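Local coordinates for saframycin Mx1 synthetase B (Legionella pneumophila subsp. pneumophila, PDB 3KXW), which belongs to the ANL clan of AMP-binding enzymes and is modelled with 5'-O-[(S)-(dodecanoyloxy)(hydroxy)phosphoryl]adenosine bound, at residues S12-V17 and T162-N167; V68-A73 and L83-A88; L196-T201 and S406-K411. All blocks are in the same frame, centred on the assembly; numbering follows the deposited sequence.

Contact 1: S12-V17 and T162-N167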
loop_
_atom_site.group_PDB
_atom_site.type_symbol
_atom_site.label_atom_id
_atom_site.label_comp_id
_atom_site.label_asym_id
_atom_site.label_seq_id
_atom_site.Cartn_x
_atom_site.Cartn_y
_atom_site.Cartn_z
ATOM N N SER A 12 -24.556 1.215 4.472
ATOM C CA SER A 12 -23.389 0.415 4.153
ATOM C C SER A 12 -23.060 0.500 2.672
ATOM O O SER A 12 -23.895 0.892 1.866
ATOM C CB SER A 12 -23.619 -1.041 4.529
ATOM O OG SER A 12 -24.527 -1.645 3.612
ATOM N N LEU A 13 -21.841 0.098 2.312
ATOM C CA LEU A 13 -21.452 0.059 0.911
ATOM C C LEU A 13 -22.338 -0.912 0.143
ATOM O O LEU A 13 -22.563 -0.742 -1.055
ATOM C CB LEU A 13 -19.986 -0.369 0.784
ATOM C CG LEU A 13 -19.443 -0.348 -0.643
ATOM C CD1 LEU A 13 -19.518 1.062 -1.220
ATOM C CD2 LEU A 13 -17.991 -0.890 -0.645
ATOM N N VAL A 14 -22.828 -1.937 0.830
ATOM C CA VAL A 14 -23.743 -2.900 0.188
ATOM C C VAL A 14 -24.929 -2.172 -0.460
ATOM O O VAL A 14 -25.266 -2.414 -1.629
ATOM C CB VAL A 14 -24.261 -3.962 1.172
ATOM C CG1 VAL A 14 -25.397 -4.806 0.539
ATOM C CG2 VAL A 14 -23.111 -4.882 1.623
ATOM N N ASP A 15 -25.571 -1.295 0.302
ATOM C CA ASP A 15 -26.754 -0.593 -0.204
ATOM C C ASP A 15 -26.415 0.447 -1.252
ATOM O O ASP A 15 -27.222 0.723 -2.151
ATOM C CB ASP A 15 -27.579 -0.001 0.939
ATOM C CG ASP A 15 -28.320 -1.070 1.711
ATOM O OD1 ASP A 15 -28.591 -2.147 1.114
ATOM O OD2 ASP A 15 -28.628 -0.835 2.892
ATOM N N VAL A 16 -25.219 1.025 -1.154
ATOM C CA VAL A 16 -24.770 1.934 -2.196
ATOM C C VAL A 16 -24.667 1.193 -3.529
ATOM O O VAL A 16 -25.134 1.688 -4.567
ATOM C CB VAL A 16 -23.417 2.593 -1.868
ATOM C CG1 VAL A 16 -22.923 3.402 -3.088
ATOM C CG2 VAL A 16 -23.553 3.485 -0.637
ATOM N N VAL A 17 -24.037 0.015 -3.517
ATOM C CA VAL A 17 -23.887 -0.757 -4.750
ATOM C C VAL A 17 -25.255 -1.202 -5.282
ATOM O O VAL A 17 -25.521 -1.102 -6.478
ATOM C CB VAL A 17 -22.967 -1.987 -4.568
ATOM C CG1 VAL A 17 -22.957 -2.841 -5.832
ATOM C CG2 VAL A 17 -21.553 -1.528 -4.229
ATOM N N THR A 162 -29.009 -9.287 5.097
ATOM C CA THR A 162 -28.842 -9.362 6.542
ATOM C C THR A 162 -29.084 -7.965 7.094
ATOM O O THR A 162 -29.253 -7.024 6.334
ATOM C CB THR A 162 -27.430 -9.885 6.933
ATOM O OG1 THR A 162 -26.435 -8.935 6.535
ATOM C CG2 THR A 162 -27.139 -11.211 6.241
ATOM N N SER A 163 -29.148 -7.811 8.408
ATOM C CA SER A 163 -29.324 -6.462 8.952
ATOM C C SER A 163 -27.985 -5.876 9.355
ATOM O O SER A 163 -27.566 -6.020 10.491
ATOM C CB SER A 163 -30.276 -6.447 10.149
ATOM O OG SER A 163 -31.605 -6.251 9.704
ATOM N N ILE A 164 -27.316 -5.232 8.410
ATOM C CA ILE A 164 -26.027 -4.616 8.682
ATOM C C ILE A 164 -26.187 -3.346 9.491
ATOM O O ILE A 164 -26.988 -2.484 9.138
ATOM C CB ILE A 164 -25.297 -4.272 7.376
ATOM C CG1 ILE A 164 -25.107 -5.535 6.557
ATOM C CG2 ILE A 164 -23.953 -3.668 7.691
ATOM C CD1 ILE A 164 -24.484 -5.273 5.168
ATOM N N LYS A 165 -25.451 -3.259 10.597
ATOM C CA LYS A 165 -25.404 -2.057 11.412
ATOM C C LYS A 165 -24.099 -1.300 11.177
ATOM O O LYS A 165 -23.065 -1.903 10.857
ATOM C CB LYS A 165 -25.528 -2.400 12.884
ATOM C CG LYS A 165 -26.837 -3.102 13.245
ATOM C CD LYS A 165 -26.857 -3.446 14.721
ATOM C CE LYS A 165 -27.095 -2.203 15.587
ATOM N NZ LYS A 165 -28.301 -1.422 15.174
ATOM N N SER A 166 -24.162 0.014 11.353
ATOM C CA SER A 166 -23.011 0.889 11.143
ATOM C C SER A 166 -21.745 0.378 11.789
ATOM O O SER A 166 -20.667 0.386 11.177
ATOM C CB SER A 166 -23.299 2.298 11.683
ATOM O OG SER A 166 -24.167 2.987 10.830
ATOM N N ASN A 167 -21.860 -0.042 13.041
ATOM C CA ASN A 167 -20.671 -0.415 13.789
ATOM C C ASN A 167 -20.180 -1.830 13.539
ATOM O O ASN A 167 -19.118 -2.199 14.015
ATOM C CB ASN A 167 -20.881 -0.179 15.279
ATOM C CG ASN A 167 -20.720 1.266 15.649
ATOM O OD1 ASN A 167 -19.932 1.997 15.027
ATOM N ND2 ASN A 167 -21.452 1.696 16.666
#
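Ile164 meets Ser12 and Val14 with no flat group taking part between the two segments: methyls of Ile164 and Val14 meet each other and the CB and hydroxyl of Ser12, and the flat group nearby is the ring of His189, at the start of helix 189-202, which touches both Ser12 and Ile164. The contact is made by the two ends of the branched Ile164 side chain. With CG1 anti to its carbonyl carbon (chi1 -58°) and the second torsion extended, CD1 is thrown forward to the start of helix 13-23. CD1 of Ile164 lies 3.8 Å from CG2 of Val14, the two side chains crossing at a slant. The same CD1 of Ile164 is 3.9 Å from OG of Ser12, a van der Waals touch. The other branch, CG2 of Ile164, sits 4.1 Å from CB of Ser12.

The hydroxyl faces the isoleucine while it serves the helix: Ser12 is the N-cap, and its OG accepts a weak bond of 3.5 Å from the backbone N of Asp15. Val14 also packs on Leu86 and Tyr87 of helix 76-87. On the loop side, Lys165 N is held by Asp168 OD2. This is an N-capped first helical turn, its capping bond weak, packed against one isoleucine of a loop that leads into strand 169-174, which runs toward the Ser/Thr/Gly-rich signature loop of ANL enzymes.

Contact 2: V68-A73 and L83-A88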
loop_
_atom_site.group_PDB
_atom_site.type_symbol
_atom_site.label_atom_id
_atom_site.label_comp_id
_atom_site.label_asym_id
_atom_site.label_seq_id
_atom_site.Cartn_x
_atom_site.Cartn_y
_atom_site.Cartn_z
ATOM N N VAL A 68 -14.339 -14.545 6.310
ATOM C CA VAL A 68 -14.142 -15.298 5.082
ATOM C C VAL A 68 -12.828 -14.849 4.481
ATOM O O VAL A 68 -12.634 -13.665 4.197
ATOM C CB VAL A 68 -15.298 -15.076 4.084
ATOM C CG1 VAL A 68 -15.037 -15.814 2.753
ATOM C CG2 VAL A 68 -16.640 -15.492 4.709
ATOM N N LEU A 69 -11.902 -15.795 4.342
ATOM C CA LEU A 69 -10.584 -15.520 3.785
ATOM C C LEU A 69 -10.668 -15.381 2.265
ATOM O O LEU A 69 -11.310 -16.188 1.607
ATOM C CB LEU A 69 -9.641 -16.677 4.146
ATOM C CG LEU A 69 -8.158 -16.402 3.966
ATOM C CD1 LEU A 69 -7.738 -15.283 4.928
ATOM C CD2 LEU A 69 -7.319 -17.691 4.178
ATOM N N LEU A 70 -10.004 -14.382 1.700
ATOM C CA LEU A 70 -10.070 -14.184 0.257
ATOM C C LEU A 70 -8.685 -14.302 -0.319
ATOM O O LEU A 70 -7.871 -13.407 -0.155
ATOM C CB LEU A 70 -10.635 -12.812 -0.080
ATOM C CG LEU A 70 -12.008 -12.528 0.514
ATOM C CD1 LEU A 70 -12.484 -11.122 0.117
ATOM C CD2 LEU A 70 -13.023 -13.563 0.035
ATOM N N LEU A 71 -8.416 -15.432 -0.967
ATOM C CA LEU A 71 -7.081 -15.687 -1.495
ATOM C C LEU A 71 -7.132 -15.451 -2.989
ATOM O O LEU A 71 -7.607 -16.319 -3.744
ATOM C CB LEU A 71 -6.653 -17.114 -1.140
ATOM C CG LEU A 71 -5.212 -17.572 -1.284
ATOM C CD1 LEU A 71 -5.052 -18.976 -0.694
ATOM C CD2 LEU A 71 -4.794 -17.562 -2.756
ATOM N N PHE A 72 -6.673 -14.273 -3.425
ATOM C CA PHE A 72 -6.759 -13.877 -4.832
ATOM C C PHE A 72 -5.589 -13.015 -5.242
ATOM O O PHE A 72 -5.143 -12.147 -4.470
ATOM C CB PHE A 72 -8.032 -13.048 -5.096
ATOM C CG PHE A 72 -9.292 -13.841 -5.047
ATOM C CD1 PHE A 72 -9.746 -14.513 -6.179
ATOM C CD2 PHE A 72 -10.033 -13.911 -3.859
ATOM C CE1 PHE A 72 -10.920 -15.277 -6.127
ATOM C CE2 PHE A 72 -11.216 -14.648 -3.800
ATOM C CZ PHE A 72 -11.657 -15.341 -4.940
ATOM N N ALA A 73 -5.118 -13.223 -6.467
ATOM C CA ALA A 73 -4.293 -12.229 -7.133
ATOM C C ALA A 73 -5.194 -11.036 -7.496
ATOM O O ALA A 73 -6.427 -11.155 -7.498
ATOM C CB ALA A 73 -3.644 -12.830 -8.394
ATOM N N LEU A 83 -17.050 -7.922 -2.234
ATOM C CA LEU A 83 -18.393 -7.392 -2.065
ATOM C C LEU A 83 -19.342 -8.523 -1.640
ATOM O O LEU A 83 -20.254 -8.328 -0.825
ATOM C CB LEU A 83 -18.901 -6.752 -3.362
ATOM C CG LEU A 83 -18.285 -5.393 -3.682
ATOM C CD1 LEU A 83 -18.869 -4.895 -4.967
ATOM C CD2 LEU A 83 -18.621 -4.430 -2.576
ATOM N N GLY A 84 -19.129 -9.702 -2.201
ATOM C CA GLY A 84 -19.954 -10.853 -1.867
ATOM C C GLY A 84 -19.885 -11.124 -0.363
ATOM O O GLY A 84 -20.902 -11.425 0.263
ATOM N N CYS A 85 -18.697 -10.973 0.230
ATOM C CA CYS A 85 -18.568 -11.112 1.688
ATOM C C CYS A 85 -19.404 -10.072 2.406
ATOM O O CYS A 85 -20.126 -10.385 3.349
ATOM C CB CYS A 85 -17.116 -10.978 2.161
ATOM S SG CYS A 85 -16.074 -12.344 1.720
ATOM N N LEU A 86 -19.292 -8.819 1.984
ATOM C CA LEU A 86 -20.038 -7.768 2.648
ATOM C C LEU A 86 -21.556 -7.988 2.555
ATOM O O LEU A 86 -22.279 -7.757 3.524
ATOM C CB LEU A 86 -19.685 -6.372 2.094
ATOM C CG LEU A 86 -18.231 -5.895 2.199
ATOM C CD1 LEU A 86 -18.113 -4.384 2.067
ATOM C CD2 LEU A 86 -17.557 -6.398 3.444
ATOM N N TYR A 87 -22.033 -8.389 1.379
ATOM C CA TYR A 87 -23.456 -8.662 1.200
ATOM C C TYR A 87 -23.954 -9.773 2.115
ATOM O O TYR A 87 -25.131 -9.815 2.423
ATOM C CB TYR A 87 -23.763 -9.082 -0.226
ATOM C CG TYR A 87 -23.963 -7.973 -1.244
ATOM C CD1 TYR A 87 -23.010 -6.982 -1.454
ATOM C CD2 TYR A 87 -25.093 -7.971 -2.057
ATOM C CE1 TYR A 87 -23.198 -5.999 -2.444
ATOM C CE2 TYR A 87 -25.295 -6.988 -3.033
ATOM C CZ TYR A 87 -24.341 -6.015 -3.228
ATOM O OH TYR A 87 -24.573 -5.072 -4.223
ATOM N N ALA A 88 -23.073 -10.684 2.507
ATOM C CA ALA A 88 -23.446 -11.748 3.442
ATOM C C ALA A 88 -23.289 -11.337 4.908
ATOM O O ALA A 88 -23.577 -12.124 5.811
ATOM C CB ALA A 88 -22.634 -13.002 3.158
#
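Cys85 lays its SG between the side chains of Val68 and Leu70, the two residues of strand 67-71 whose side chains look to helix 76-87. The sulfur is 3.7 Å from CB of Val68 and 3.8 Å from CG1 of the same valine, so it rests against the base and one branch of that side chain. On the Leu70 side, Cys85 SG meets the fork: CD2 of Leu70 at 3.7 Å and CD1 of Leu70 at 4.1 Å. One sulfur atom therefore makes the whole bridge, and all of it is apolar packing in a buried interior.

The cysteine torsion sets SG anti to its carbonyl carbon (chi1 -71°), which turns it toward the strand. In Leu70 a chi2 of 180° sets CD1 anti to CA, and the other branch, CD2, is the one that comes closer to the sulfur, while CB lies in plane at the edge of the Phe72 ring. Phe72 continues the packing further back along the same helix, on Pro77, Leu78 and Ala81. Between Val68 and Leu70, the side chain of Leu69 is directed away from the helix.

The other flank of the helix carries Leu83 and Tyr87 to helix 43-59, and Tyr87 OH is hydrogen-bonded to Asp47 OD1. Val68 and Leu70 are joined through backbone bonds to strand 91-95, to which the chain returns after the helix: strand 67-71, helix 76-87 and strand 91-95 make a beta-alpha-beta crossover, with Cys85 packing its helix onto the first strand.

Contact 3: L196-T201 and S406-K411; sequences LNKIFT and SNSVAK
Lys198 reaches Ser408 and Ser406 because its CG stands anti to the carbonyl carbon (chi1 -78°) and the next two torsions run extended; only the last one bends (chi4 61°). The methylene chain thus travels out from helix 189-202 to the turn, and NZ folds aside to a salt bridge with Asp194 OD2. Along the way, CD of Lys198 passes 3.8 Å from OG of Ser408, and CE of Lys198 comes 4.3 Å from OG of Ser406, both contacts of hydrocarbon with hydroxyl oxygen.

The polar ends find their partners beside the contact. Ser408 OG is also bonded to Asp194 OD2, so this one carboxylate oxygen joins lysine and serine, and Asn195 ND2 is a further partner of the hydroxyl. Ser406 OG accepts from the backbone N of Ser408 at 2.9 Å with a fairly straight approach of 157°, and it pairs with Gln381 OE1 as well. The Ser406 to Val409 turn is closed by Val409 N bonding to Ser406 O at 3.0 Å.

Next along the helix, Ile199 touches the bound 5'-O-[(S)-(dodecanoyloxy)(hydroxy)phosphoryl]adenosine, whereas the Lys198 side chain stays about 9 Å from it. The contact thus joins a helix of the ligand pocket to an ST turn that coincides with a type I beta turn, in the loop after strand 400-405.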
loop_
_atom_site.group_PDB
_atom_site.type_symbol
_atom_site.label_atom_id
_atom_site.label_comp_id
_atom_site.label_asym_id
_atom_site.label_seq_id
_atom_site.Cartn_x
_atom_site.Cartn_y
_atom_site.Cartn_z
ATOM N N LEU A 196 -14.426 6.806 2.676
ATOM C CA LEU A 196 -14.755 6.934 1.262
ATOM C C LEU A 196 -15.284 8.320 0.953
ATOM O O LEU A 196 -14.992 8.871 -0.082
ATOM C CB LEU A 196 -15.784 5.884 0.796
ATOM C CG LEU A 196 -15.388 4.410 0.946
ATOM C CD1 LEU A 196 -16.420 3.483 0.350
ATOM C CD2 LEU A 196 -13.959 4.088 0.434
ATOM N N ASN A 197 -16.094 8.867 1.844
ATOM C CA ASN A 197 -16.608 10.219 1.639
ATOM C C ASN A 197 -15.497 11.261 1.759
ATOM O O ASN A 197 -15.446 12.234 0.996
ATOM C CB ASN A 197 -17.703 10.542 2.658
ATOM C CG ASN A 197 -18.169 11.994 2.560
ATOM O OD1 ASN A 197 -18.676 12.420 1.521
ATOM N ND2 ASN A 197 -17.994 12.750 3.638
ATOM N N LYS A 198 -14.616 11.064 2.725
ATOM C CA LYS A 198 -13.504 11.979 2.896
ATOM C C LYS A 198 -12.589 11.962 1.664
ATOM O O LYS A 198 -12.133 13.010 1.213
ATOM C CB LYS A 198 -12.714 11.645 4.155
ATOM C CG LYS A 198 -13.384 12.131 5.427
ATOM C CD LYS A 198 -12.699 11.515 6.644
ATOM C CE LYS A 198 -13.051 12.263 7.926
ATOM N NZ LYS A 198 -14.495 12.258 8.266
ATOM N N ILE A 199 -12.345 10.776 1.118
ATOM C CA ILE A 199 -11.523 10.632 -0.087
ATOM C C ILE A 199 -12.189 11.271 -1.313
ATOM O O ILE A 199 -11.567 12.069 -2.035
ATOM C CB ILE A 199 -11.216 9.136 -0.379
ATOM C CG1 ILE A 199 -10.445 8.514 0.798
ATOM C CG2 ILE A 199 -10.459 8.966 -1.702
ATOM C CD1 ILE A 199 -10.303 6.987 0.722
ATOM N N PHE A 200 -13.445 10.914 -1.561
ATOM C CA PHE A 200 -14.183 11.476 -2.699
ATOM C C PHE A 200 -14.187 13.000 -2.639
ATOM O O PHE A 200 -14.006 13.693 -3.657
ATOM C CB PHE A 200 -15.618 10.929 -2.728
ATOM C CG PHE A 200 -16.394 11.299 -3.957
ATOM C CD1 PHE A 200 -16.467 10.425 -5.038
ATOM C CD2 PHE A 200 -17.070 12.510 -4.031
ATOM C CE1 PHE A 200 -17.197 10.760 -6.178
ATOM C CE2 PHE A 200 -17.804 12.851 -5.168
ATOM C CZ PHE A 200 -17.875 11.971 -6.231
ATOM N N THR A 201 -14.378 13.521 -1.439
ATOM C CA THR A 201 -14.496 14.958 -1.256
ATOM C C THR A 201 -13.161 15.656 -1.366
ATOM O O THR A 201 -13.029 16.645 -2.095
ATOM C CB THR A 201 -15.096 15.281 0.103
ATOM O OG1 THR A 201 -16.451 14.841 0.115
ATOM C CG2 THR A 201 -15.056 16.768 0.350
ATOM N N SER A 406 -11.462 10.517 14.509
ATOM C CA SER A 406 -12.603 10.771 13.638
ATOM C C SER A 406 -13.421 9.491 13.500
ATOM O O SER A 406 -13.026 8.427 13.981
ATOM C CB SER A 406 -12.155 11.214 12.229
ATOM O OG SER A 406 -11.874 10.082 11.396
ATOM N N ASN A 407 -14.543 9.590 12.803
ATOM C CA ASN A 407 -15.371 8.419 12.541
ATOM C C ASN A 407 -14.692 7.382 11.623
ATOM O O ASN A 407 -15.213 6.278 11.424
ATOM C CB ASN A 407 -16.708 8.858 11.960
ATOM C CG ASN A 407 -17.645 9.440 13.020
ATOM O OD1 ASN A 407 -18.550 10.201 12.701
ATOM N ND2 ASN A 407 -17.420 9.086 14.274
ATOM N N SER A 408 -13.542 7.739 11.051
ATOM C CA SER A 408 -12.760 6.790 10.239
ATOM C C SER A 408 -11.795 5.960 11.079
ATOM O O SER A 408 -11.181 5.018 10.580
ATOM C CB SER A 408 -11.959 7.535 9.130
ATOM O OG SER A 408 -12.827 8.037 8.109
ATOM N N VAL A 409 -11.633 6.313 12.346
ATOM C CA VAL A 409 -10.724 5.557 13.193
ATOM C C VAL A 409 -11.315 4.193 13.504
ATOM O O VAL A 409 -12.439 4.080 13.989
ATOM C CB VAL A 409 -10.384 6.293 14.501
ATOM C CG1 VAL A 409 -9.721 5.332 15.475
ATOM C CG2 VAL A 409 -9.487 7.514 14.191
ATOM N N ALA A 410 -10.541 3.168 13.203
ATOM C CA ALA A 410 -10.992 1.787 13.277
ATOM C C ALA A 410 -11.225 1.316 14.717
ATOM O O ALA A 410 -10.869 1.986 15.692
ATOM C CB ALA A 410 -10.001 0.877 12.566
ATOM N N LYS A 411 -11.806 0.128 14.821
ATOM C CA LYS A 411 -12.279 -0.424 16.074
ATOM C C LYS A 411 -11.204 -1.158 16.912
ATOM O O LYS A 411 -11.393 -1.417 18.099
ATOM C CB LYS A 411 -13.461 -1.368 15.761
ATOM C CG LYS A 411 -13.999 -2.164 16.957
ATOM C CD LYS A 411 -14.360 -1.269 18.121
ATOM C CE LYS A 411 -15.200 -2.029 19.146
ATOM N NZ LYS A 411 -15.635 -1.120 20.259
#

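In the fold
Contacts 1 and 2 have centres about 15 Å apart and touch at the end of helix 76-87 and just beyond it: Val14 CG2 lies 3.7 Å from Tyr87 N, and Thr162 CG2 is 3.7 Å from Ala88 O. Along the chain, contact 2 is nested within the loop closed by contact 1, and contact 3 opens afterwards. Contact 3 is also about 15 Å from contact 1, centre to centre; Leu13 CD1 approaches Leu196 CD1 at 4.2 Å. His189, starting helix 189-202, packs on contact 1, while residues 196-201 of that helix form one side of contact 3. Contacts 2 and 3, with centres about 21 Å apart, do not touch. Packing thus runs from the sheet of strand 67-71 through contact 1 to a ligand-pocket helix.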